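PDB 4KW3: initiator protein NS1 from Human bocavirus, which probably binds the viral replication origin, unwinds it and nicks one DNA strand to start rolling-circle replication, this chain being its N-terminal origin-recognition and nickase domain. Local coordinates for residues A[22-33]-A[161-172]. Numbering follows the deposited sequence.
Sequences FPYPQWKEKEWL and EEADIFHTLKKA
Ile165 lays its CG1 branch over one face of the Tyr24 ring, a CH-pi contact with CG1 3.6 Å from the ring centroid and 19° off the normal. Gln26 OE1 lies against the opposite face, so the phenol is sandwiched. Asp164 OD2 comes to the edge of the ring, near its plane. Further out, Ile165 CD1 meets Leu33 CD1 at 3.7 Å; Leu33 CD2 rests on Glu162 CG, while Glu161 CB lies against both methyls of Leu33. Glu161 then reaches past Leu33 to a salt bridge in which Lys30 NZ meets OE2 on its syn side, 31° out of the carboxylate plane; a final bend in the lysine chain (chi4 -59°) turns NZ there. Toward the far end of the helix, Leu169 CD2 touches both Phe22 CZ and Pro23 CD, 4.0 Å from each. An inverse gamma turn centred on Pro23 and a type I turn from Tyr24 to Trp27 carry the chain out of strand 15-21 and set Phe22, Pro23 and Tyr24 against helix 160-177. The Phe22 side chain is about 7 Å from that of His115, a predicted metal ligand. Leu169 also packs on helix 134-149, Ile165 on Leu37 of helix 31-38, and Phe22 on Leu114 of strand 114-122, joining the outer helix to the nuclease sheet.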
loop_
_atom_site.group_PDB
_atom_site.type_symbol
_atom_site.label_atom_id
_atom_site.label_comp_id
_atom_site.label_asym_id
_atom_site.label_seq_id
_atom_site.Cartn_x
_atom_site.Cartn_y
_atom_site.Cartn_z
ATOM N N PHE A 22 -2.209 -7.425 -5.465
ATOM C CA PHE A 22 -3.652 -7.589 -5.644
ATOM C C PHE A 22 -3.952 -8.680 -6.709
ATOM O O PHE A 22 -3.570 -8.561 -7.872
ATOM C CB PHE A 22 -4.296 -6.254 -6.023
ATOM C CG PHE A 22 -5.782 -6.251 -5.877
ATOM C CD1 PHE A 22 -6.590 -6.708 -6.897
ATOM C CD2 PHE A 22 -6.371 -5.809 -4.708
ATOM C CE1 PHE A 22 -7.962 -6.722 -6.749
ATOM C CE2 PHE A 22 -7.742 -5.818 -4.559
ATOM C CZ PHE A 22 -8.536 -6.276 -5.583
ATOM N N PRO A 23 -4.641 -9.754 -6.315
ATOM C CA PRO A 23 -4.705 -10.890 -7.246
ATOM C C PRO A 23 -5.731 -10.753 -8.388
ATOM O O PRO A 23 -6.603 -11.613 -8.543
ATOM C CB PRO A 23 -5.062 -12.066 -6.333
ATOM C CG PRO A 23 -5.715 -11.443 -5.089
ATOM C CD PRO A 23 -5.496 -9.944 -5.131
ATOM N N TYR A 24 -5.619 -9.677 -9.164
ATOM C CA TYR A 24 -6.467 -9.447 -10.345
ATOM C C TYR A 24 -5.648 -8.884 -11.499
ATOM O O TYR A 24 -5.372 -7.684 -11.561
ATOM C CB TYR A 24 -7.622 -8.497 -10.002
ATOM C CG TYR A 24 -8.632 -8.295 -11.110
ATOM C CD1 TYR A 24 -9.481 -9.322 -11.517
ATOM C CD2 TYR A 24 -8.781 -7.059 -11.711
ATOM C CE1 TYR A 24 -10.414 -9.126 -12.531
ATOM C CE2 TYR A 24 -9.718 -6.854 -12.716
ATOM C CZ TYR A 24 -10.529 -7.884 -13.120
ATOM O OH TYR A 24 -11.451 -7.656 -14.123
ATOM N N PRO A 25 -5.258 -9.757 -12.425
ATOM C CA PRO A 25 -4.348 -9.389 -13.517
ATOM C C PRO A 25 -4.876 -8.263 -14.417
ATOM O O PRO A 25 -4.081 -7.466 -14.910
ATOM C CB PRO A 25 -4.198 -10.694 -14.294
ATOM C CG PRO A 25 -4.501 -11.778 -13.278
ATOM C CD PRO A 25 -5.580 -11.195 -12.421
ATOM N N GLN A 26 -6.190 -8.193 -14.613
ATOM C CA GLN A 26 -6.802 -7.189 -15.495
ATOM C C GLN A 26 -7.068 -5.846 -14.807
ATOM O O GLN A 26 -7.817 -5.031 -15.334
ATOM C CB GLN A 26 -8.123 -7.709 -16.084
ATOM C CG GLN A 26 -8.027 -9.006 -16.886
ATOM C CD GLN A 26 -7.923 -10.258 -16.009
ATOM O OE1 GLN A 26 -8.054 -10.197 -14.782
ATOM N NE2 GLN A 26 -7.671 -11.397 -16.643
ATOM N N TRP A 27 -6.468 -5.617 -13.639
ATOM C CA TRP A 27 -6.734 -4.393 -12.863
ATOM C C TRP A 27 -6.415 -3.057 -13.585
ATOM O O TRP A 27 -7.154 -2.095 -13.411
ATOM C CB TRP A 27 -6.014 -4.443 -11.499
ATOM C CG TRP A 27 -4.556 -4.183 -11.609
ATOM C CD1 TRP A 27 -3.571 -5.097 -11.870
ATOM C CD2 TRP A 27 -3.908 -2.910 -11.498
ATOM N NE1 TRP A 27 -2.340 -4.460 -11.924
ATOM C CE2 TRP A 27 -2.523 -3.123 -11.693
ATOM C CE3 TRP A 27 -4.364 -1.613 -11.252
ATOM C CZ2 TRP A 27 -1.593 -2.088 -11.647
ATOM C CZ3 TRP A 27 -3.436 -0.585 -11.205
ATOM C CH2 TRP A 27 -2.065 -0.831 -11.402
ATOM N N LYS A 28 -5.337 -2.968 -14.372
ATOM C CA LYS A 28 -5.105 -1.720 -15.123
ATOM C C LYS A 28 -6.193 -1.517 -16.188
ATOM O O LYS A 28 -6.782 -0.443 -16.304
ATOM C CB LYS A 28 -3.726 -1.667 -15.786
ATOM C CG LYS A 28 -2.567 -1.915 -14.858
ATOM C CD LYS A 28 -1.224 -1.696 -15.546
ATOM C CE LYS A 28 -0.941 -0.221 -15.783
ATOM N NZ LYS A 28 -0.868 0.589 -14.509
ATOM N N GLU A 29 -6.456 -2.565 -16.954
ATOM C CA GLU A 29 -7.405 -2.498 -18.050
ATOM C C GLU A 29 -8.806 -2.173 -17.567
ATOM O O GLU A 29 -9.575 -1.560 -18.281
ATOM C CB GLU A 29 -7.416 -3.837 -18.772
ATOM C CG GLU A 29 -6.061 -4.206 -19.357
ATOM C CD GLU A 29 -6.036 -5.620 -19.904
ATOM O OE1 GLU A 29 -6.936 -6.416 -19.549
ATOM O OE2 GLU A 29 -5.120 -5.932 -20.695
ATOM N N LYS A 30 -9.136 -2.589 -16.350
ATOM C CA LYS A 30 -10.498 -2.473 -15.837
ATOM C C LYS A 30 -10.537 -1.811 -14.457
ATOM O O LYS A 30 -11.265 -2.253 -13.562
ATOM C CB LYS A 30 -11.140 -3.861 -15.779
ATOM C CG LYS A 30 -11.248 -4.530 -17.140
ATOM C CD LYS A 30 -11.937 -5.878 -17.056
ATOM C CE LYS A 30 -12.469 -6.307 -18.415
ATOM N NZ LYS A 30 -13.443 -5.305 -18.937
ATOM N N GLU A 31 -9.775 -0.732 -14.296
ATOM C CA GLU A 31 -9.559 -0.125 -12.978
ATOM C C GLU A 31 -10.819 0.473 -12.328
ATOM O O GLU A 31 -10.943 0.501 -11.089
ATOM C CB GLU A 31 -8.421 0.899 -13.048
ATOM C CG GLU A 31 -8.009 1.489 -11.708
ATOM C CD GLU A 31 -7.122 2.719 -11.860
ATOM O OE1 GLU A 31 -7.658 3.845 -11.712
ATOM O OE2 GLU A 31 -5.912 2.566 -12.166
ATOM N N TRP A 32 -11.749 0.952 -13.154
ATOM C CA TRP A 32 -13.002 1.537 -12.645
ATOM C C TRP A 32 -13.792 0.548 -11.769
ATOM O O TRP A 32 -14.482 0.960 -10.840
ATOM C CB TRP A 32 -13.875 2.064 -13.787
ATOM C CG TRP A 32 -14.304 0.987 -14.708
ATOM C CD1 TRP A 32 -15.400 0.172 -14.575
ATOM C CD2 TRP A 32 -13.632 0.573 -15.902
ATOM N NE1 TRP A 32 -15.446 -0.722 -15.616
ATOM C CE2 TRP A 32 -14.375 -0.499 -16.446
ATOM C CE3 TRP A 32 -12.476 1.005 -16.564
ATOM C CZ2 TRP A 32 -13.999 -1.149 -17.628
ATOM C CZ3 TRP A 32 -12.106 0.362 -17.733
ATOM C CH2 TRP A 32 -12.868 -0.705 -18.255
ATOM N N LEU A 33 -13.684 -0.750 -12.058
ATOM C CA LEU A 33 -14.230 -1.775 -11.166
ATOM C C LEU A 33 -13.657 -1.648 -9.744
ATOM O O LEU A 33 -14.403 -1.757 -8.754
ATOM C CB LEU A 33 -13.946 -3.176 -11.717
ATOM C CG LEU A 33 -14.459 -3.519 -13.119
ATOM C CD1 LEU A 33 -13.975 -4.905 -13.530
ATOM C CD2 LEU A 33 -15.976 -3.426 -13.185
ATOM N N GLU A 161 -18.864 -8.022 -13.832
ATOM C CA GLU A 161 -17.408 -7.968 -13.714
ATOM C C GLU A 161 -16.936 -7.701 -12.287
ATOM O O GLU A 161 -15.904 -8.225 -11.865
ATOM C CB GLU A 161 -16.834 -6.936 -14.666
ATOM C CG GLU A 161 -16.461 -7.523 -15.993
ATOM C CD GLU A 161 -16.379 -6.478 -17.068
ATOM O OE1 GLU A 161 -17.215 -5.550 -17.051
ATOM O OE2 GLU A 161 -15.480 -6.577 -17.926
ATOM N N GLU A 162 -17.678 -6.868 -11.559
ATOM C CA GLU A 162 -17.370 -6.594 -10.157
ATOM C C GLU A 162 -17.497 -7.871 -9.331
ATOM O O GLU A 162 -16.695 -8.122 -8.435
ATOM C CB GLU A 162 -18.282 -5.508 -9.595
ATOM C CG GLU A 162 -18.242 -4.190 -10.343
ATOM C CD GLU A 162 -19.281 -3.200 -9.825
ATOM O OE1 GLU A 162 -20.399 -3.634 -9.471
ATOM O OE2 GLU A 162 -18.978 -1.989 -9.752
ATOM N N ALA A 163 -18.512 -8.671 -9.640
ATOM C CA ALA A 163 -18.750 -9.927 -8.937
ATOM C C ALA A 163 -17.649 -10.953 -9.254
ATOM O O ALA A 163 -17.291 -11.783 -8.419
ATOM C CB ALA A 163 -20.113 -10.469 -9.291
ATOM N N ASP A 164 -17.122 -10.892 -10.469
ATOM C CA ASP A 164 -16.016 -11.751 -10.863
ATOM C C ASP A 164 -14.773 -11.529 -9.984
ATOM O O ASP A 164 -14.165 -12.482 -9.483
ATOM C CB ASP A 164 -15.679 -11.508 -12.330
ATOM C CG ASP A 164 -14.440 -12.248 -12.767
ATOM O OD1 ASP A 164 -14.501 -13.491 -12.884
ATOM O OD2 ASP A 164 -13.405 -11.580 -13.002
ATOM N N ILE A 165 -14.425 -10.263 -9.776
ATOM C CA ILE A 165 -13.315 -9.896 -8.908
ATOM C C ILE A 165 -13.554 -10.384 -7.482
ATOM O O ILE A 165 -12.664 -10.956 -6.850
ATOM C CB ILE A 165 -13.115 -8.362 -8.909
ATOM C CG1 ILE A 165 -12.652 -7.895 -10.293
ATOM C CG2 ILE A 165 -12.138 -7.926 -7.808
ATOM C CD1 ILE A 165 -12.643 -6.403 -10.458
ATOM N N PHE A 166 -14.767 -10.148 -6.989
ATOM C CA PHE A 166 -15.169 -10.522 -5.636
ATOM C C PHE A 166 -15.011 -12.021 -5.385
ATOM O O PHE A 166 -14.569 -12.442 -4.313
ATOM C CB PHE A 166 -16.613 -10.082 -5.395
ATOM C CG PHE A 166 -17.156 -10.429 -4.035
ATOM C CD1 PHE A 166 -16.773 -9.709 -2.913
ATOM C CD2 PHE A 166 -18.090 -11.455 -3.886
ATOM C CE1 PHE A 166 -17.300 -10.020 -1.668
ATOM C CE2 PHE A 166 -18.607 -11.769 -2.646
ATOM C CZ PHE A 166 -18.220 -11.054 -1.539
ATOM N N HIS A 167 -15.355 -12.829 -6.381
ATOM C CA HIS A 167 -15.254 -14.271 -6.210
ATOM C C HIS A 167 -13.815 -14.740 -6.392
ATOM O O HIS A 167 -13.389 -15.715 -5.764
ATOM C CB HIS A 167 -16.229 -15.006 -7.128
ATOM C CG HIS A 167 -17.665 -14.775 -6.770
ATOM N ND1 HIS A 167 -18.189 -15.119 -5.540
ATOM C CD2 HIS A 167 -18.683 -14.214 -7.467
ATOM C CE1 HIS A 167 -19.467 -14.786 -5.497
ATOM N NE2 HIS A 167 -19.792 -14.235 -6.654
ATOM N N THR A 168 -13.060 -14.008 -7.211
ATOM C CA THR A 168 -11.618 -14.219 -7.329
ATOM C C THR A 168 -10.909 -14.027 -5.968
ATOM O O THR A 168 -10.070 -14.829 -5.564
ATOM C CB THR A 168 -11.012 -13.264 -8.360
ATOM O OG1 THR A 168 -11.586 -13.512 -9.648
ATOM C CG2 THR A 168 -9.508 -13.433 -8.426
ATOM N N LEU A 169 -11.278 -12.964 -5.262
ATOM C CA LEU A 169 -10.774 -12.703 -3.925
ATOM C C LEU A 169 -11.144 -13.809 -2.929
ATOM O O LEU A 169 -10.315 -14.231 -2.123
ATOM C CB LEU A 169 -11.289 -11.348 -3.429
ATOM C CG LEU A 169 -10.814 -10.131 -4.233
ATOM C CD1 LEU A 169 -11.563 -8.890 -3.799
ATOM C CD2 LEU A 169 -9.324 -9.922 -4.083
ATOM N N LYS A 170 -12.398 -14.254 -2.964
ATOM C CA LYS A 170 -12.871 -15.261 -2.022
ATOM C C LYS A 170 -12.182 -16.606 -2.250
ATOM O O LYS A 170 -11.915 -17.343 -1.307
ATOM C CB LYS A 170 -14.403 -15.417 -2.079
ATOM C CG LYS A 170 -15.191 -14.228 -1.491
ATOM C CD LYS A 170 -16.672 -14.540 -1.319
ATOM C CE LYS A 170 -16.974 -15.318 -0.035
ATOM N NZ LYS A 170 -16.779 -14.450 1.181
ATOM N N LYS A 171 -11.895 -16.916 -3.505
ATOM C CA LYS A 171 -11.213 -18.153 -3.843
ATOM C C LYS A 171 -9.774 -18.086 -3.338
ATOM O O LYS A 171 -9.266 -19.034 -2.723
ATOM C CB LYS A 171 -11.260 -18.379 -5.355
ATOM C CG LYS A 171 -10.485 -19.572 -5.836
ATOM C CD LYS A 171 -10.727 -19.800 -7.322
ATOM C CE LYS A 171 -9.747 -20.812 -7.905
ATOM N NZ LYS A 171 -8.411 -20.202 -8.172
ATOM N N ALA A 172 -9.133 -16.949 -3.595
ATOM C CA ALA A 172 -7.782 -16.696 -3.112
ATOM C C ALA A 172 -7.722 -16.821 -1.596
ATOM O O ALA A 172 -6.752 -17.352 -1.039
ATOM C CB ALA A 172 -7.316 -15.304 -3.538
#